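Local coordinates for adhesion and penetration protein autotransporter (Haemophilus influenzae, PDB 3SYJ) that promotes bacterial aggregation and adherence to and invasion of host cells, the part modelled being the passenger domain, which carries a probable serine protease, at residues N118-K123 against R333-E338; R265-S270 against G337-F342; G362-G367 against G383-E388. All coordinates share one frame; numbering follows the deposited sequence.

How the interactions relate
The three contacts follow the start of the beta-helix from its junction with the protease-like domain. Interaction 1 joins strand 120-121 of that domain to the turn before strand 340-343, and interaction 2 continues from the same turn, sharing Gly337 and Glu338; their centres lie about 12 Å apart. Interactions 2 and 3 are also about 12 Å apart between centres, and belong to one parallel sheet in which strands 340-343 and 363-366 are neighbours. Thr339 OG1 lies 2.9 Å from Gly362 N, and Phe342 O 2.8 Å from Glu366 N, both probable hydrogen bonds. Interactions 1 and 3, with centres about 17 Å apart, do not touch. All lie away from Ser218, the active-site serine by similarity.

Interaction 1: N118-K123 against R333-E338; sequences NPRLHK and RLNNGE
Arg120 reaches across to Asn335 and Gly337 with the end of its guanidinium group. Its CG stands anti to the backbone N (chi1 -177°) and the chain stays extended as far as NE, which carries the flat group over to the second segment. There Gly337 O sits at the guanidinium edge, within the plane, and is held end-on by both terminal nitrogens: Arg120 NH1 donates to this oxygen at 3.1 Å and NH2 at 3.2 Å. Arg120 NH1 also donates to Asn335 OD1 at 3.0 Å. The Asn335 amide is turned almost perpendicular to the guanidinium, with 87° between the planes, and NH1 approaches OD1 from above the carbonyl plane, 49° out of it, while OD1 itself remains near the guanidinium plane. These bonds join the protease-like domain, an S6 peptidase to which strand 120-121 belongs, to the short, weakly bonded helix 332-335 and the turn leading into strand 340-343 of the beta-helix. Within that turn Gly337 N is bonded to Leu334 O. Arg120 NE makes a long, weak ion pair with Asp266, whose OD2 is hydrogen-bonded to Tyr67 OH. A smaller apolar touch lies alongside: His122 CB meets Leu334 CD1 at 4.2 Å, and one face of the His122 imidazole is covered by CG of its own neighbour Lys123, 3.6 Å above the ring centre.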
loop_
_atom_site.group_PDB
_atom_site.type_symbol
_atom_site.label_atom_id
_atom_site.label_comp_id
_atom_site.label_asym_id
_atom_site.label_seq_id
_atom_site.Cartn_x
_atom_site.Cartn_y
_atom_site.Cartn_z
ATOM N N ASN A 118 -27.324 -62.180 30.979
ATOM C CA ASN A 118 -27.113 -61.412 29.750
ATOM C C ASN A 118 -28.429 -60.911 29.157
ATOM O O ASN A 118 -28.890 -61.431 28.142
ATOM C CB ASN A 118 -26.408 -62.275 28.709
ATOM C CG ASN A 118 -24.922 -62.015 28.642
ATOM O OD1 ASN A 118 -24.489 -60.873 28.490
ATOM N ND2 ASN A 118 -24.131 -63.075 28.731
ATOM N N PRO A 119 -29.039 -59.899 29.790
ATOM C CA PRO A 119 -30.352 -59.393 29.378
ATOM C C PRO A 119 -30.397 -58.927 27.927
ATOM O O PRO A 119 -29.440 -58.336 27.417
ATOM C CB PRO A 119 -30.580 -58.204 30.314
ATOM C CG PRO A 119 -29.752 -58.499 31.512
ATOM C CD PRO A 119 -28.536 -59.221 30.994
ATOM N N ARG A 120 -31.520 -59.211 27.274
ATOM C CA ARG A 120 -31.810 -58.729 25.930
ATOM C C ARG A 120 -32.751 -57.531 26.063
ATOM O O ARG A 120 -33.694 -57.564 26.856
ATOM C CB ARG A 120 -32.472 -59.849 25.118
ATOM C CG ARG A 120 -32.775 -59.527 23.665
ATOM C CD ARG A 120 -33.624 -60.625 23.033
ATOM N NE ARG A 120 -33.612 -60.554 21.574
ATOM C CZ ARG A 120 -34.576 -61.031 20.788
ATOM N NH1 ARG A 120 -35.644 -61.617 21.315
ATOM N NH2 ARG A 120 -34.477 -60.914 19.471
ATOM N N LEU A 121 -32.474 -56.471 25.308
ATOM C CA LEU A 121 -33.264 -55.241 25.345
ATOM C C LEU A 121 -34.269 -55.227 24.200
ATOM O O LEU A 121 -34.107 -55.948 23.228
ATOM C CB LEU A 121 -32.342 -54.031 25.241
ATOM C CG LEU A 121 -31.239 -54.001 26.299
ATOM C CD1 LEU A 121 -30.312 -52.808 26.089
ATOM C CD2 LEU A 121 -31.849 -53.977 27.685
ATOM N N HIS A 122 -35.308 -54.409 24.310
ATOM C CA HIS A 122 -36.363 -54.427 23.308
ATOM C C HIS A 122 -36.017 -53.622 22.053
ATOM O O HIS A 122 -36.653 -53.798 21.016
ATOM C CB HIS A 122 -37.724 -54.022 23.904
ATOM C CG HIS A 122 -37.945 -52.543 24.005
ATOM N ND1 HIS A 122 -37.086 -51.700 24.678
ATOM C CD2 HIS A 122 -38.955 -51.762 23.546
ATOM C CE1 HIS A 122 -37.545 -50.464 24.613
ATOM N NE2 HIS A 122 -38.676 -50.473 23.930
ATOM N N LYS A 123 -34.996 -52.769 22.144
ATOM C CA LYS A 123 -34.551 -51.974 20.999
ATOM C C LYS A 123 -33.035 -51.998 20.837
ATOM O O LYS A 123 -32.313 -52.157 21.820
ATOM C CB LYS A 123 -34.994 -50.524 21.158
ATOM C CG LYS A 123 -36.492 -50.297 21.047
ATOM C CD LYS A 123 -36.981 -50.402 19.618
ATOM C CE LYS A 123 -38.467 -50.074 19.544
ATOM N NZ LYS A 123 -38.974 -50.049 18.138
ATOM N N ARG A 333 -43.812 -61.810 25.409
ATOM C CA ARG A 333 -44.459 -61.292 24.206
ATOM C C ARG A 333 -43.466 -60.674 23.220
ATOM O O ARG A 333 -43.535 -60.926 22.022
ATOM C CB ARG A 333 -45.518 -60.258 24.589
ATOM C CG ARG A 333 -46.084 -59.467 23.418
ATOM C CD ARG A 333 -47.116 -58.454 23.897
ATOM N NE ARG A 333 -48.234 -59.114 24.570
ATOM C CZ ARG A 333 -49.254 -58.483 25.143
ATOM N NH1 ARG A 333 -49.312 -57.159 25.133
ATOM N NH2 ARG A 333 -50.220 -59.181 25.733
ATOM N N LEU A 334 -42.551 -59.855 23.728
ATOM C CA LEU A 334 -41.583 -59.187 22.872
ATOM C C LEU A 334 -40.408 -60.102 22.550
ATOM O O LEU A 334 -39.911 -60.106 21.426
ATOM C CB LEU A 334 -41.094 -57.887 23.513
ATOM C CG LEU A 334 -42.162 -56.818 23.756
ATOM C CD1 LEU A 334 -41.574 -55.613 24.468
ATOM C CD2 LEU A 334 -42.811 -56.384 22.462
ATOM N N ASN A 335 -39.970 -60.883 23.533
ATOM C CA ASN A 335 -38.806 -61.742 23.337
ATOM C C ASN A 335 -39.066 -62.842 22.331
ATOM O O ASN A 335 -38.127 -63.497 21.867
ATOM C CB ASN A 335 -38.333 -62.373 24.647
ATOM C CG ASN A 335 -37.121 -63.271 24.446
ATOM O OD1 ASN A 335 -36.047 -62.809 24.047
ATOM N ND2 ASN A 335 -37.294 -64.561 24.700
ATOM N N ASN A 336 -40.337 -63.061 22.009
ATOM C CA ASN A 336 -40.699 -64.117 21.066
ATOM C C ASN A 336 -40.154 -63.855 19.665
ATOM O O ASN A 336 -39.846 -64.788 18.924
ATOM C CB ASN A 336 -42.218 -64.327 21.015
ATOM C CG ASN A 336 -42.598 -65.656 20.387
ATOM O OD1 ASN A 336 -43.176 -65.700 19.298
ATOM N ND2 ASN A 336 -42.249 -66.753 21.060
ATOM N N GLY A 337 -40.024 -62.578 19.316
ATOM C CA GLY A 337 -39.518 -62.186 18.012
ATOM C C GLY A 337 -38.054 -62.524 17.806
ATOM O O GLY A 337 -37.220 -62.275 18.673
ATOM N N GLU A 338 -37.738 -63.103 16.652
ATOM C CA GLU A 338 -36.353 -63.373 16.295
ATOM C C GLU A 338 -35.793 -62.274 15.386
ATOM O O GLU A 338 -36.536 -61.574 14.699
ATOM C CB GLU A 338 -36.222 -64.738 15.617
ATOM C CG GLU A 338 -37.032 -64.887 14.330
ATOM C CD GLU A 338 -36.790 -66.218 13.636
ATOM O OE1 GLU A 338 -35.649 -66.457 13.192
ATOM O OE2 GLU A 338 -37.739 -67.025 13.529
#

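Interaction 2: R265-S270 against G337-F342; sequences RDLHTS and GETLYF
The imidazole of His268 carries Glu338 OE1 over one face, with CE1 closest to that oxygen at 3.1 Å; ring and carboxylate planes are only 19° apart, although the two side chains cross at about a right angle. A water also lies over a face of this ring, toward its rim. It accepts from His268 N and donates to both Glu338 OE1 and Thr339 O, bridging the two segments. The Tyr341 ring meets Ser270 OG obliquely, the hydroxyl lying 3.5 Å from CD2.

Glu338 takes a chi1 of 60°, placing CG between its backbone N and carbonyl carbon, and from there the chain extends to the other segment. Thr269 OG1 donates to Glu338 OE1 at 2.8 Å on the syn side, tilted out of the carboxylate plane, so OE1 is gripped by a hydroxyl and a water; OE2 is bonded to Thr305 N and to a second water. Leu267 runs obliquely across Thr339, its CD2 packing on Thr339 CG2 at 3.6 Å.

Two backbone bonds tie the segments together: Thr339 N to Asp266 O at 2.8 Å, and Tyr341 N to Thr269 O at 3.1 Å. The first lies in the passage from helix 256-266 to strand 269-272. The second belongs to the parallel pairing of strand 269-272 with strand 340-343, which forms the outer edge of the parallel sheet of the beta-helix, next to the protease-like domain; the other neighbour of strand 340-343 is strand 363-366, and Leu340 rests on Ile292 and Ile304 of strands 289-294 and 301-308.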
loop_
_atom_site.group_PDB
_atom_site.type_symbol
_atom_site.label_atom_id
_atom_site.label_comp_id
_atom_site.label_asym_id
_atom_site.label_seq_id
_atom_site.Cartn_x
_atom_site.Cartn_y
_atom_site.Cartn_z
ATOM N N ARG A 265 -29.307 -67.949 19.485
ATOM C CA ARG A 265 -30.669 -68.365 19.781
ATOM C C ARG A 265 -31.692 -67.344 19.260
ATOM O O ARG A 265 -32.805 -67.704 18.882
ATOM C CB ARG A 265 -30.813 -68.555 21.291
ATOM C CG ARG A 265 -32.161 -69.048 21.775
ATOM C CD ARG A 265 -32.112 -69.284 23.290
ATOM N NE ARG A 265 -30.991 -70.149 23.660
ATOM C CZ ARG A 265 -30.349 -70.098 24.826
ATOM N NH1 ARG A 265 -30.707 -69.218 25.754
ATOM N NH2 ARG A 265 -29.336 -70.925 25.061
ATOM N N ASP A 266 -31.305 -66.073 19.236
ATOM C CA ASP A 266 -32.203 -65.001 18.820
ATOM C C ASP A 266 -31.999 -64.589 17.361
ATOM O O ASP A 266 -32.859 -63.947 16.768
ATOM C CB ASP A 266 -32.026 -63.781 19.726
ATOM C CG ASP A 266 -32.390 -64.068 21.177
ATOM O OD1 ASP A 266 -33.448 -64.702 21.405
ATOM O OD2 ASP A 266 -31.620 -63.651 22.085
ATOM N N LEU A 267 -30.857 -64.946 16.789
ATOM C CA LEU A 267 -30.551 -64.594 15.406
ATOM C C LEU A 267 -29.990 -65.810 14.691
ATOM O O LEU A 267 -28.782 -66.057 14.724
ATOM C CB LEU A 267 -29.552 -63.431 15.350
ATOM C CG LEU A 267 -29.008 -62.972 13.988
ATOM C CD1 LEU A 267 -30.053 -63.107 12.889
ATOM C CD2 LEU A 267 -28.457 -61.536 14.044
ATOM N N HIS A 268 -30.876 -66.563 14.043
ATOM C CA HIS A 268 -30.514 -67.834 13.423
ATOM C C HIS A 268 -31.048 -67.973 11.992
ATOM O O HIS A 268 -30.760 -68.950 11.304
ATOM C CB HIS A 268 -31.025 -68.994 14.286
ATOM C CG HIS A 268 -32.508 -68.975 14.505
ATOM N ND1 HIS A 268 -33.119 -68.104 15.383
ATOM C CD2 HIS A 268 -33.502 -69.714 13.953
ATOM C CE1 HIS A 268 -34.426 -68.309 15.366
ATOM N NE2 HIS A 268 -34.683 -69.281 14.507
ATOM N N THR A 269 -31.827 -66.998 11.544
ATOM C CA THR A 269 -32.396 -67.050 10.206
ATOM C C THR A 269 -31.659 -66.096 9.266
ATOM O O THR A 269 -31.778 -64.875 9.396
ATOM C CB THR A 269 -33.913 -66.721 10.221
ATOM O OG1 THR A 269 -34.622 -67.722 10.963
ATOM C CG2 THR A 269 -34.470 -66.673 8.814
ATOM N N SER A 270 -30.892 -66.659 8.333
ATOM C CA SER A 270 -30.203 -65.873 7.309
ATOM C C SER A 270 -30.858 -66.065 5.952
ATOM O O SER A 270 -30.950 -67.181 5.445
ATOM C CB SER A 270 -28.731 -66.268 7.198
ATOM O OG SER A 270 -27.963 -65.685 8.230
ATOM N N GLY A 337 -40.024 -62.578 19.316
ATOM C CA GLY A 337 -39.518 -62.186 18.012
ATOM C C GLY A 337 -38.054 -62.524 17.806
ATOM O O GLY A 337 -37.220 -62.275 18.673
ATOM N N GLU A 338 -37.738 -63.103 16.652
ATOM C CA GLU A 338 -36.353 -63.373 16.295
ATOM C C GLU A 338 -35.793 -62.274 15.386
ATOM O O GLU A 338 -36.536 -61.574 14.699
ATOM C CB GLU A 338 -36.222 -64.738 15.617
ATOM C CG GLU A 338 -37.032 -64.887 14.330
ATOM C CD GLU A 338 -36.790 -66.218 13.636
ATOM O OE1 GLU A 338 -35.649 -66.457 13.192
ATOM O OE2 GLU A 338 -37.739 -67.025 13.529
ATOM N N THR A 339 -34.478 -62.122 15.397
ATOM C CA THR A 339 -33.815 -61.155 14.536
ATOM C C THR A 339 -33.517 -61.798 13.180
ATOM O O THR A 339 -33.192 -62.979 13.106
ATOM C CB THR A 339 -32.539 -60.623 15.210
ATOM O OG1 THR A 339 -32.917 -59.776 16.302
ATOM C CG2 THR A 339 -31.677 -59.832 14.231
ATOM N N LEU A 340 -33.657 -61.029 12.106
ATOM C CA LEU A 340 -33.488 -61.583 10.767
ATOM C C LEU A 340 -32.284 -60.967 10.091
ATOM O O LEU A 340 -31.973 -59.800 10.315
ATOM C CB LEU A 340 -34.728 -61.332 9.918
ATOM C CG LEU A 340 -36.042 -61.896 10.445
ATOM C CD1 LEU A 340 -37.191 -61.274 9.668
ATOM C CD2 LEU A 340 -36.076 -63.419 10.362
ATOM N N TYR A 341 -31.611 -61.756 9.263
ATOM C CA TYR A 341 -30.418 -61.292 8.564
ATOM C C TYR A 341 -30.582 -61.509 7.067
ATOM O O TYR A 341 -30.735 -62.640 6.609
ATOM C CB TYR A 341 -29.162 -62.010 9.080
ATOM C CG TYR A 341 -27.876 -61.588 8.392
ATOM C CD1 TYR A 341 -27.237 -60.401 8.734
ATOM C CD2 TYR A 341 -27.299 -62.379 7.404
ATOM C CE1 TYR A 341 -26.060 -60.010 8.101
ATOM C CE2 TYR A 341 -26.123 -62.001 6.771
ATOM C CZ TYR A 341 -25.509 -60.815 7.120
ATOM O OH TYR A 341 -24.339 -60.438 6.489
ATOM N N PHE A 342 -30.562 -60.412 6.316
ATOM C CA PHE A 342 -30.740 -60.450 4.875
ATOM C C PHE A 342 -29.452 -60.020 4.202
ATOM O O PHE A 342 -28.928 -58.936 4.472
ATOM C CB PHE A 342 -31.831 -59.477 4.437
ATOM C CG PHE A 342 -33.225 -59.866 4.856
ATOM C CD1 PHE A 342 -34.027 -60.626 4.020
ATOM C CD2 PHE A 342 -33.755 -59.419 6.057
ATOM C CE1 PHE A 342 -35.325 -60.962 4.388
ATOM C CE2 PHE A 342 -35.051 -59.755 6.439
ATOM C CZ PHE A 342 -35.836 -60.526 5.601
HETATM O O HOH W 1 -33.246 -65.586 13.508
HETATM O O HOH W 2 -37.642 -69.494 13.293
#

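Interaction 3: G362-G367 against G383-E388; sequences GLYFEG and GIHVSE
Tyr364 and His385, directly paired in register, supply the aromatic part of this contact. Their rings are near parallel, with planes 24° apart, but slid so far that they barely overlap, the centroids being 4.9 Å apart. The histidine methylene takes over instead: His385 CB lies above the Tyr364 face, 3.9 Å from the ring centroid, in a CH-pi contact. His385 CG is anti to its backbone N (chi1 -178°), and from there the imidazole turns one face to Tyr364 CE2.

The apolar side chains fill the opposite face of the sheet. Leu363 and Ile384 run side by side and point the same way, while Phe365 turns its ring edge to Ile384, whose CG2 lies in the ring plane 3.7 Å from CD2. Trp379, Val392 and Trp394 close over this group, and the Phe365 ring also meets Phe342 and Phe369.

Backbone hydrogen bonds alternate in direction along the strands, as in parallel pairing: Leu363 N to Gly383 O, His385 N to Leu363 O (2.7 Å), Phe365 N to His385 O (2.7 Å) and Ser387 N to Phe365 O (3.0 Å). Phe365 O is gripped further by Ser387 OG at 2.8 Å, a donor tilted from the carbonyl plane, and by a water that also bonds to His385 ND1. One carbonyl thus draws in the hydroxyl and, through the water, the imidazole.

Strands 363-366 and 384-386, only 14° from parallel, occupy equivalent positions in successive turns, with 369-373 and 391-394 pairing likewise. Tyr364 and His385 lie on the face away from the apolar group. In-register parallel stacking of successive turns around an apolar interior is characteristic of the right-handed parallel beta-helix of autotransporter passenger domains.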
loop_
_atom_site.group_PDB
_atom_site.type_symbol
_atom_site.label_atom_id
_atom_site.label_comp_id
_atom_site.label_asym_id
_atom_site.label_seq_id
_atom_site.Cartn_x
_atom_site.Cartn_y
_atom_site.Cartn_z
ATOM N N GLY A 362 -34.827 -57.767 15.459
ATOM C CA GLY A 362 -34.434 -56.644 14.624
ATOM C C GLY A 362 -34.079 -57.072 13.213
ATOM O O GLY A 362 -34.247 -58.243 12.852
ATOM N N LEU A 363 -33.585 -56.128 12.416
ATOM C CA LEU A 363 -33.210 -56.399 11.027
ATOM C C LEU A 363 -31.765 -56.012 10.707
ATOM O O LEU A 363 -31.336 -54.889 10.962
ATOM C CB LEU A 363 -34.137 -55.647 10.073
ATOM C CG LEU A 363 -35.637 -55.927 10.078
ATOM C CD1 LEU A 363 -36.347 -54.781 9.388
ATOM C CD2 LEU A 363 -35.925 -57.248 9.381
ATOM N N TYR A 364 -31.023 -56.952 10.135
ATOM C CA TYR A 364 -29.689 -56.674 9.612
ATOM C C TYR A 364 -29.715 -56.757 8.096
ATOM O O TYR A 364 -30.250 -57.713 7.532
ATOM C CB TYR A 364 -28.667 -57.674 10.162
ATOM C CG TYR A 364 -28.285 -57.434 11.606
ATOM C CD1 TYR A 364 -29.172 -57.711 12.635
ATOM C CD2 TYR A 364 -27.036 -56.931 11.938
ATOM C CE1 TYR A 364 -28.827 -57.491 13.962
ATOM C CE2 TYR A 364 -26.683 -56.709 13.258
ATOM C CZ TYR A 364 -27.583 -56.989 14.264
ATOM O OH TYR A 364 -27.231 -56.770 15.576
ATOM N N PHE A 365 -29.151 -55.753 7.434
ATOM C CA PHE A 365 -29.050 -55.785 5.979
ATOM C C PHE A 365 -27.592 -55.724 5.538
ATOM O O PHE A 365 -26.854 -54.813 5.919
ATOM C CB PHE A 365 -29.864 -54.656 5.339
ATOM C CG PHE A 365 -31.360 -54.813 5.495
ATOM C CD1 PHE A 365 -32.086 -55.604 4.613
ATOM C CD2 PHE A 365 -32.038 -54.170 6.523
ATOM C CE1 PHE A 365 -33.465 -55.750 4.752
ATOM C CE2 PHE A 365 -33.417 -54.314 6.668
ATOM C CZ PHE A 365 -34.131 -55.105 5.775
ATOM N N GLU A 366 -27.177 -56.716 4.755
ATOM C CA GLU A 366 -25.852 -56.713 4.142
ATOM C C GLU A 366 -26.010 -56.670 2.618
ATOM O O GLU A 366 -26.425 -57.646 2.009
ATOM C CB GLU A 366 -25.062 -57.946 4.579
ATOM C CG GLU A 366 -23.851 -58.256 3.731
ATOM C CD GLU A 366 -22.575 -57.648 4.274
ATOM O OE1 GLU A 366 -22.087 -58.136 5.319
ATOM O OE2 GLU A 366 -22.051 -56.697 3.646
ATOM N N GLY A 367 -25.695 -55.531 2.008
ATOM C CA GLY A 367 -25.951 -55.340 0.592
ATOM C C GLY A 367 -27.180 -54.470 0.388
ATOM O O GLY A 367 -27.901 -54.164 1.339
ATOM N N GLY A 383 -34.869 -52.664 15.671
ATOM C CA GLY A 383 -34.148 -51.639 14.934
ATOM C C GLY A 383 -33.605 -52.161 13.618
ATOM O O GLY A 383 -33.817 -53.324 13.267
ATOM N N ILE A 384 -32.908 -51.306 12.874
ATOM C CA ILE A 384 -32.351 -51.725 11.590
ATOM C C ILE A 384 -30.855 -51.484 11.533
ATOM O O ILE A 384 -30.381 -50.379 11.819
ATOM C CB ILE A 384 -33.014 -50.985 10.406
ATOM C CG1 ILE A 384 -34.531 -51.156 10.456
ATOM C CG2 ILE A 384 -32.438 -51.465 9.071
ATOM C CD1 ILE A 384 -35.255 -50.324 9.433
ATOM N N HIS A 385 -30.113 -52.520 11.162
ATOM C CA HIS A 385 -28.669 -52.398 11.010
ATOM C C HIS A 385 -28.294 -52.541 9.535
ATOM O O HIS A 385 -28.508 -53.591 8.930
ATOM C CB HIS A 385 -27.950 -53.451 11.859
ATOM C CG HIS A 385 -26.456 -53.360 11.804
ATOM N ND1 HIS A 385 -25.727 -53.730 10.692
ATOM C CD2 HIS A 385 -25.552 -52.944 12.725
ATOM C CE1 HIS A 385 -24.440 -53.544 10.931
ATOM N NE2 HIS A 385 -24.307 -53.071 12.158
ATOM N N VAL A 386 -27.749 -51.477 8.959
ATOM C CA VAL A 386 -27.341 -51.487 7.567
ATOM C C VAL A 386 -25.822 -51.456 7.470
ATOM O O VAL A 386 -25.177 -50.556 8.020
ATOM C CB VAL A 386 -27.922 -50.278 6.802
ATOM C CG1 VAL A 386 -27.537 -50.340 5.333
ATOM C CG2 VAL A 386 -29.441 -50.203 6.969
ATOM N N SER A 387 -25.271 -52.439 6.758
ATOM C CA SER A 387 -23.823 -52.621 6.613
ATOM C C SER A 387 -23.155 -51.437 5.949
ATOM O O SER A 387 -23.803 -50.663 5.240
ATOM C CB SER A 387 -23.520 -53.841 5.738
ATOM O OG SER A 387 -24.097 -55.019 6.261
ATOM N N GLU A 388 -21.844 -51.335 6.143
ATOM C CA GLU A 388 -21.048 -50.336 5.452
ATOM C C GLU A 388 -21.213 -50.492 3.945
ATOM O O GLU A 388 -21.201 -51.608 3.428
ATOM C CB GLU A 388 -19.571 -50.473 5.819
ATOM C CG GLU A 388 -18.742 -49.275 5.397
ATOM C CD GLU A 388 -17.304 -49.340 5.877
ATOM O OE1 GLU A 388 -16.908 -50.365 6.479
ATOM O OE2 GLU A 388 -16.567 -48.359 5.645
HETATM O O HOH W 3 -26.008 -55.484 8.588
#